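Local coordinates for protein cytochrome CH (Methylobacterium extorquens, PDB 1QN2) that carries electrons through a single covalently bound heme c, probably as a soluble cytochrome c of the respiratory chain of this methylotroph, at residues Ala35-Gly40 and Lys51-Thr56; Lys63-Asp68 and Thr76-Pro81. One frame throughout, in Å; residues are numbered along the deposited sequence.

Interaction 1 (Ala35-Gly40 and Lys51-Thr56); sequences AKAGEG and KKSGLT. With HEC (heme c), chain D.
The methyl group of Ala37 lies against the start of the Leu55 side chain, CB to CB 4.2 Å, and the Ala37 backbone supplies the one direct hydrogen bond between 35-40 and 51-56. Ala37 N donates to Leu55 O at 2.9 Å along a nearly straight N-H path (172°), reaching the oxygen from a position tilted 33° off the carbonyl plane. The bent chain of Lys36, poorly ordered, is modelled with CD 3.7 Å from the same Leu55 O. The backbones of Lys36 and Thr56 make a single beta bridge, set beside the heme c pocket of a class I cytochrome c fold. Helix 48-53 ends next to it: Gly54 leaves the helix with positive phi, and Ser53 OG accepts from Leu55 N at 3.2 Å, closing an ST turn while also hydrogen-bonding to Leu50 O. A water accepts a hydrogen bond from Gly54 N and donates to Ala37 O and Lys51 O, filling the angle between loop and helix end. Gly38 O packs on the aliphatic root of Lys51, 3.5 Å from Lys51 CB. Gly38 N donates to heme propionate oxygen O1A, 3.0 Å away, at 171°, and Trp57 NE1 forms another hydrogen bond to the heme.

Interaction 2 (Lys63-Asp68 and Thr76-Pro81); sequences KQWLAD and TKMVFP. With HEC (heme c), chain D.
Trp65 and Met78 meet through sulfur and ring: Met78 SD stands 3.4 Å from Trp65 CZ2 and 4.5 Å from the centroid of the six-membered ring, an oblique Met-aromatic contact at 59° to the ring normal. Trp65 CG is anti to the backbone N (chi1 170°), which carries the indole off helix 59-67 toward the heme. There Thr76 OG1 meets the ring edge, 3.3 Å from Trp65 CH2, while Trp65 NE1 comes within 3.3 Å of heme C3A. That indole nitrogen is buried and has no hydrogen-bonding partner in the model.

Metal coordination follows from the same methionine. Met78 SD binds the heme iron, FE, at 2.4 Å, and His18 supplies the other protein ligand, giving the His-Met axial pair of class I cytochromes c.

Among the polar contacts, Thr76 OG1 donates to propionate oxygen O1D and accepts from Met78 N at 3.0 Å, an ST turn that ends on the ligand residue itself. Lys77 N adds a second bond to O1D, 2.9 Å long. Farther along, a water donates to Phe80 O and, weakly, to Asp68 OD1, linking the N-cap residue of helix 69-72 to the methionine loop.

Apolar packing adds to the heme contact: heme edge carbon CHC points at one face of the Phe80 ring, offset toward its rim, and Leu66 CD2 touches methyl CMB.

In the fold
From the N terminus the chain passes helix 4-10 and His18, then enters the long loop holding 35-40. Interaction 1 closes the excursion through the first part of helix 48-53, joining that loop to the helix end and to the segment leading out of it. Only afterwards does helix 59-67 begin, and interaction 2 closes a second, shorter excursion through helix 69-72 to the loop preceding helix 86-98. The two closures are thus in series, neither nested nor crossed. The centres of interaction 1 and interaction 2 lie about 14 Å apart, and the two do not touch; the heme, reached by both, connects them, with Trp57 between them in sequence contacting Ala37 and Trp65.

Interaction 1 (Ala35-Gly40 and Lys51-Thr56)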
loop_
_atom_site.group_PDB
_atom_site.type_symbol
_atom_site.label_atom_id
_atom_site.label_comp_id
_atom_site.label_asym_id
_atom_site.label_seq_id
_atom_site.Cartn_x
_atom_site.Cartn_y
_atom_site.Cartn_z
ATOM N N ALA A 35 2.860 -8.153 -5.627
ATOM C CA ALA A 35 1.932 -9.219 -5.238
ATOM C C ALA A 35 0.520 -8.917 -5.741
ATOM O O ALA A 35 0.205 -7.793 -6.126
ATOM C CB ALA A 35 1.923 -9.369 -3.724
ATOM N N LYS A 36 -0.328 -9.941 -5.733
ATOM C CA LYS A 36 -1.727 -9.731 -6.183
ATOM C C LYS A 36 -2.480 -9.042 -5.033
ATOM O O LYS A 36 -2.331 -9.468 -3.888
ATOM C CB LYS A 36 -2.367 -11.093 -6.465
ATOM C CG LYS A 36 -3.353 -11.083 -7.620
ATOM C CD LYS A 36 -4.755 -10.741 -7.142
ATOM C CE LYS A 36 -5.769 -11.774 -7.606
ATOM N NZ LYS A 36 -6.070 -12.777 -6.545
ATOM N N ALA A 37 -3.256 -8.001 -5.310
ATOM C CA ALA A 37 -3.966 -7.301 -4.261
ATOM C C ALA A 37 -5.085 -8.099 -3.622
ATOM O O ALA A 37 -5.786 -8.869 -4.265
ATOM C CB ALA A 37 -4.433 -5.936 -4.714
ATOM N N GLY A 38 -5.237 -7.892 -2.318
ATOM C CA GLY A 38 -6.234 -8.506 -1.489
ATOM C C GLY A 38 -6.284 -10.017 -1.443
ATOM O O GLY A 38 -7.349 -10.595 -1.210
ATOM N N GLU A 39 -5.144 -10.660 -1.673
ATOM C CA GLU A 39 -5.071 -12.107 -1.678
ATOM C C GLU A 39 -4.162 -12.669 -0.605
ATOM O O GLU A 39 -4.355 -13.818 -0.180
ATOM C CB GLU A 39 -4.610 -12.591 -3.062
ATOM N N GLY A 40 -3.161 -11.928 -0.136
ATOM C CA GLY A 40 -2.291 -12.500 0.880
ATOM C C GLY A 40 -2.379 -11.962 2.290
ATOM O O GLY A 40 -3.430 -11.977 2.930
ATOM N N LYS A 51 -10.285 -7.393 -2.910
ATOM C CA LYS A 51 -10.072 -8.760 -3.354
ATOM C C LYS A 51 -10.544 -9.036 -4.750
ATOM O O LYS A 51 -9.958 -9.867 -5.466
ATOM C CB LYS A 51 -10.520 -9.771 -2.339
ATOM C CG LYS A 51 -11.841 -10.455 -2.478
ATOM C CD LYS A 51 -12.010 -11.504 -1.377
ATOM C CE LYS A 51 -11.618 -10.901 -0.031
ATOM N NZ LYS A 51 -10.365 -11.501 0.502
ATOM N N LYS A 52 -11.599 -8.376 -5.226
ATOM C CA LYS A 52 -12.081 -8.630 -6.583
ATOM C C LYS A 52 -11.473 -7.678 -7.600
ATOM O O LYS A 52 -11.757 -7.789 -8.804
ATOM C CB LYS A 52 -13.616 -8.509 -6.617
ATOM C CG LYS A 52 -14.362 -9.419 -5.679
ATOM C CD LYS A 52 -15.066 -10.571 -6.361
ATOM C CE LYS A 52 -15.673 -11.547 -5.357
ATOM N NZ LYS A 52 -16.868 -10.972 -4.680
ATOM N N SER A 53 -10.645 -6.741 -7.155
ATOM C CA SER A 53 -10.022 -5.771 -8.036
ATOM C C SER A 53 -9.192 -6.435 -9.129
ATOM O O SER A 53 -9.097 -5.902 -10.227
ATOM C CB SER A 53 -9.117 -4.825 -7.222
ATOM O OG SER A 53 -7.979 -5.563 -6.765
ATOM N N GLY A 54 -8.588 -7.580 -8.830
ATOM C CA GLY A 54 -7.764 -8.264 -9.813
ATOM C C GLY A 54 -6.464 -7.528 -10.073
ATOM O O GLY A 54 -5.735 -7.835 -11.016
ATOM N N LEU A 55 -6.141 -6.537 -9.247
ATOM C CA LEU A 55 -4.940 -5.744 -9.440
ATOM C C LEU A 55 -3.672 -6.465 -8.964
ATOM O O LEU A 55 -3.683 -7.341 -8.107
ATOM C CB LEU A 55 -5.055 -4.437 -8.610
ATOM C CG LEU A 55 -6.060 -3.379 -9.039
ATOM C CD1 LEU A 55 -6.084 -2.213 -8.075
ATOM C CD2 LEU A 55 -5.874 -2.898 -10.463
ATOM N N THR A 56 -2.572 -6.054 -9.589
ATOM C CA THR A 56 -1.224 -6.520 -9.250
ATOM C C THR A 56 -0.456 -5.283 -8.731
ATOM O O THR A 56 -0.426 -4.271 -9.435
ATOM C CB THR A 56 -0.463 -7.090 -10.447
ATOM O OG1 THR A 56 -0.925 -8.418 -10.735
ATOM C CG2 THR A 56 1.035 -7.166 -10.120
HETATM FE FE HEC D . -3.092 0.745 3.887
HETATM C CHA HEC D . -4.427 -2.008 2.336
HETATM C CHB HEC D . -0.371 0.609 1.780
HETATM C CHC HEC D . -2.098 3.876 4.961
HETATM C CHD HEC D . -5.421 0.598 6.314
HETATM N NA HEC D . -2.482 -0.507 2.339
HETATM C C1A HEC D . -3.208 -1.567 1.839
HETATM C C2A HEC D . -2.495 -2.061 0.784
HETATM C C3A HEC D . -1.357 -1.334 0.624
HETATM C C4A HEC D . -1.348 -0.357 1.596
HETATM C CMA HEC D . -0.369 -1.674 -0.486
HETATM C CAA HEC D . -2.879 -3.239 -0.079
HETATM C CBA HEC D . -2.249 -4.505 0.504
HETATM C CGA HEC D . -2.723 -5.804 -0.135
HETATM O O1A HEC D . -3.276 -5.831 -1.263
HETATM O O2A HEC D . -2.187 -6.872 0.272
HETATM N NB HEC D . -1.486 2.006 3.490
HETATM C C1B HEC D . -0.479 1.708 2.610
HETATM C C2B HEC D . 0.498 2.658 2.799
HETATM C C3B HEC D . -0.007 3.644 3.613
HETATM C C4B HEC D . -1.229 3.197 4.104
HETATM C CMB HEC D . 1.842 2.830 2.110
HETATM C CAB HEC D . 0.630 4.863 3.860
HETATM C CBB HEC D . 0.760 5.830 2.858
HETATM N NC HEC D . -3.693 2.049 5.372
HETATM C C1C HEC D . -3.105 3.244 5.685
HETATM C C2C HEC D . -3.709 3.671 6.847
HETATM C C3C HEC D . -4.629 2.740 7.256
HETATM C C4C HEC D . -4.633 1.738 6.309
HETATM C CMC HEC D . -3.513 4.885 7.739
HETATM C CAC HEC D . -5.420 2.819 8.406
HETATM C CBC HEC D . -6.204 3.931 8.729
HETATM N ND HEC D . -4.670 -0.529 4.267
HETATM C C1D HEC D . -5.518 -0.339 5.307
HETATM C C2D HEC D . -6.512 -1.288 5.171
HETATM C C3D HEC D . -6.223 -2.030 4.073
HETATM C C4D HEC D . -5.082 -1.557 3.473
HETATM C CMD HEC D . -7.745 -1.599 6.000
HETATM C CAD HEC D . -7.071 -3.156 3.511
HETATM C CBD HEC D . -7.892 -2.419 2.435
HETATM C CGD HEC D . -9.066 -3.243 1.915
HETATM O O1D HEC D . -9.864 -2.654 1.134
HETATM O O2D HEC D . -9.198 -4.460 2.164
HETATM O O HOH W 1 -7.375 -9.058 -6.677
#

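Interaction 2 (Lys63-Asp68 and Thr76-Pro81)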
loop_
_atom_site.group_PDB
_atom_site.type_symbol
_atom_site.label_atom_id
_atom_site.label_comp_id
_atom_site.label_asym_id
_atom_site.label_seq_id
_atom_site.Cartn_x
_atom_site.Cartn_y
_atom_site.Cartn_z
ATOM N N LYS A 63 1.280 3.437 -7.347
ATOM C CA LYS A 63 1.333 4.901 -7.453
ATOM C C LYS A 63 -0.088 5.474 -7.379
ATOM O O LYS A 63 -0.359 6.391 -6.616
ATOM C CB LYS A 63 1.954 5.290 -8.804
ATOM C CG LYS A 63 3.184 6.166 -8.719
ATOM C CD LYS A 63 4.103 5.870 -9.903
ATOM C CE LYS A 63 5.216 6.896 -10.031
ATOM N NZ LYS A 63 5.901 6.795 -11.352
ATOM N N GLN A 64 -0.981 4.909 -8.191
ATOM C CA GLN A 64 -2.358 5.417 -8.171
ATOM C C GLN A 64 -3.027 5.169 -6.835
ATOM O O GLN A 64 -3.678 6.055 -6.285
ATOM C CB GLN A 64 -3.154 4.811 -9.325
ATOM C CG GLN A 64 -2.462 5.148 -10.660
ATOM C CD GLN A 64 -3.180 4.555 -11.852
ATOM O OE1 GLN A 64 -4.152 3.815 -11.712
ATOM N NE2 GLN A 64 -2.697 4.879 -13.047
ATOM N N TRP A 65 -2.855 3.969 -6.299
ATOM C CA TRP A 65 -3.416 3.557 -5.023
ATOM C C TRP A 65 -3.017 4.468 -3.883
ATOM O O TRP A 65 -3.844 4.871 -3.057
ATOM C CB TRP A 65 -3.016 2.114 -4.719
ATOM C CG TRP A 65 -3.300 1.588 -3.358
ATOM C CD1 TRP A 65 -2.392 1.248 -2.385
ATOM C CD2 TRP A 65 -4.590 1.254 -2.836
ATOM N NE1 TRP A 65 -3.053 0.742 -1.286
ATOM C CE2 TRP A 65 -4.400 0.743 -1.538
ATOM C CE3 TRP A 65 -5.891 1.338 -3.354
ATOM C CZ2 TRP A 65 -5.467 0.330 -0.743
ATOM C CZ3 TRP A 65 -6.945 0.924 -2.562
ATOM C CH2 TRP A 65 -6.728 0.426 -1.273
ATOM N N LEU A 66 -1.733 4.823 -3.782
ATOM C CA LEU A 66 -1.326 5.701 -2.688
ATOM C C LEU A 66 -1.778 7.129 -2.899
ATOM O O LEU A 66 -2.017 7.857 -1.926
ATOM C CB LEU A 66 0.185 5.620 -2.466
ATOM C CG LEU A 66 0.741 4.247 -2.073
ATOM C CD1 LEU A 66 2.207 4.333 -1.615
ATOM C CD2 LEU A 66 -0.075 3.623 -0.941
ATOM N N ALA A 67 -1.914 7.593 -4.144
ATOM C CA ALA A 67 -2.347 8.979 -4.351
ATOM C C ALA A 67 -3.796 9.180 -3.918
ATOM O O ALA A 67 -4.175 10.245 -3.421
ATOM C CB ALA A 67 -2.181 9.357 -5.819
ATOM N N ASP A 68 -4.618 8.156 -4.102
ATOM C CA ASP A 68 -6.047 8.242 -3.723
ATOM C C ASP A 68 -6.633 6.817 -3.749
ATOM O O ASP A 68 -7.079 6.362 -4.796
ATOM C CB ASP A 68 -6.766 9.070 -4.815
ATOM C CG ASP A 68 -8.118 9.568 -4.362
ATOM O OD1 ASP A 68 -8.712 8.946 -3.461
ATOM O OD2 ASP A 68 -8.594 10.589 -4.906
ATOM N N THR A 76 -12.870 0.351 -0.951
ATOM C CA THR A 76 -11.838 -0.258 -0.097
ATOM C C THR A 76 -12.036 0.142 1.357
ATOM O O THR A 76 -12.589 1.207 1.663
ATOM C CB THR A 76 -10.428 0.226 -0.540
ATOM O OG1 THR A 76 -9.462 -0.243 0.422
ATOM C CG2 THR A 76 -10.397 1.746 -0.559
ATOM N N LYS A 77 -11.581 -0.693 2.296
ATOM C CA LYS A 77 -11.746 -0.292 3.693
ATOM C C LYS A 77 -10.530 0.468 4.189
ATOM O O LYS A 77 -10.387 0.796 5.370
ATOM C CB LYS A 77 -12.137 -1.421 4.592
ATOM C CG LYS A 77 -11.203 -2.610 4.679
ATOM C CD LYS A 77 -11.774 -3.619 5.679
ATOM C CE LYS A 77 -11.089 -4.976 5.552
ATOM N NZ LYS A 77 -11.558 -5.898 6.632
ATOM N N MET A 78 -9.602 0.768 3.276
ATOM C CA MET A 78 -8.427 1.547 3.713
ATOM C C MET A 78 -8.822 3.035 3.770
ATOM O O MET A 78 -8.874 3.686 2.729
ATOM C CB MET A 78 -7.289 1.395 2.690
ATOM C CG MET A 78 -6.110 2.325 3.075
ATOM S SD MET A 78 -4.568 1.746 2.267
ATOM C CE MET A 78 -3.919 3.379 1.891
ATOM N N VAL A 79 -9.096 3.505 4.978
ATOM C CA VAL A 79 -9.486 4.899 5.191
ATOM C C VAL A 79 -8.222 5.768 5.309
ATOM O O VAL A 79 -7.625 5.850 6.374
ATOM C CB VAL A 79 -10.302 5.048 6.490
ATOM C CG1 VAL A 79 -10.756 6.491 6.664
ATOM C CG2 VAL A 79 -11.493 4.091 6.458
ATOM N N PHE A 80 -7.859 6.367 4.191
ATOM C CA PHE A 80 -6.670 7.234 4.077
ATOM C C PHE A 80 -6.851 8.137 2.851
ATOM O O PHE A 80 -7.150 7.639 1.774
ATOM C CB PHE A 80 -5.435 6.349 3.889
ATOM C CG PHE A 80 -4.124 7.070 3.826
ATOM C CD1 PHE A 80 -3.636 7.763 4.923
ATOM C CD2 PHE A 80 -3.367 7.046 2.670
ATOM C CE1 PHE A 80 -2.413 8.403 4.842
ATOM C CE2 PHE A 80 -2.149 7.696 2.568
ATOM C CZ PHE A 80 -1.669 8.353 3.686
ATOM N N PRO A 81 -6.673 9.448 3.038
ATOM C CA PRO A 81 -6.831 10.436 1.988
ATOM C C PRO A 81 -5.926 10.259 0.798
ATOM O O PRO A 81 -6.288 10.641 -0.323
ATOM C CB PRO A 81 -6.591 11.769 2.683
ATOM C CG PRO A 81 -6.075 11.454 4.024
ATOM C CD PRO A 81 -6.527 10.066 4.371
HETATM FE FE HEC D . -3.092 0.745 3.887
HETATM C CHA HEC D . -4.427 -2.008 2.336
HETATM C CHB HEC D . -0.371 0.609 1.780
HETATM C CHC HEC D . -2.098 3.876 4.961
HETATM C CHD HEC D . -5.421 0.598 6.314
HETATM N NA HEC D . -2.482 -0.507 2.339
HETATM C C1A HEC D . -3.208 -1.567 1.839
HETATM C C2A HEC D . -2.495 -2.061 0.784
HETATM C C3A HEC D . -1.357 -1.334 0.624
HETATM C C4A HEC D . -1.348 -0.357 1.596
HETATM C CMA HEC D . -0.369 -1.674 -0.486
HETATM C CAA HEC D . -2.879 -3.239 -0.079
HETATM C CBA HEC D . -2.249 -4.505 0.504
HETATM C CGA HEC D . -2.723 -5.804 -0.135
HETATM O O1A HEC D . -3.276 -5.831 -1.263
HETATM O O2A HEC D . -2.187 -6.872 0.272
HETATM N NB HEC D . -1.486 2.006 3.490
HETATM C C1B HEC D . -0.479 1.708 2.610
HETATM C C2B HEC D . 0.498 2.658 2.799
HETATM C C3B HEC D . -0.007 3.644 3.613
HETATM C C4B HEC D . -1.229 3.197 4.104
HETATM C CMB HEC D . 1.842 2.830 2.110
HETATM C CAB HEC D . 0.630 4.863 3.860
HETATM C CBB HEC D . 0.760 5.830 2.858
HETATM N NC HEC D . -3.693 2.049 5.372
HETATM C C1C HEC D . -3.105 3.244 5.685
HETATM C C2C HEC D . -3.709 3.671 6.847
HETATM C C3C HEC D . -4.629 2.740 7.256
HETATM C C4C HEC D . -4.633 1.738 6.309
HETATM C CMC HEC D . -3.513 4.885 7.739
HETATM C CAC HEC D . -5.420 2.819 8.406
HETATM C CBC HEC D . -6.204 3.931 8.729
HETATM N ND HEC D . -4.670 -0.529 4.267
HETATM C C1D HEC D . -5.518 -0.339 5.307
HETATM C C2D HEC D . -6.512 -1.288 5.171
HETATM C C3D HEC D . -6.223 -2.030 4.073
HETATM C C4D HEC D . -5.082 -1.557 3.473
HETATM C CMD HEC D . -7.745 -1.599 6.000
HETATM C CAD HEC D . -7.071 -3.156 3.511
HETATM C CBD HEC D . -7.892 -2.419 2.435
HETATM C CGD HEC D . -9.066 -3.243 1.915
HETATM O O1D HEC D . -9.864 -2.654 1.134
HETATM O O2D HEC D . -9.198 -4.460 2.164
HETATM O O HOH W 2 -8.997 7.704 -0.356
#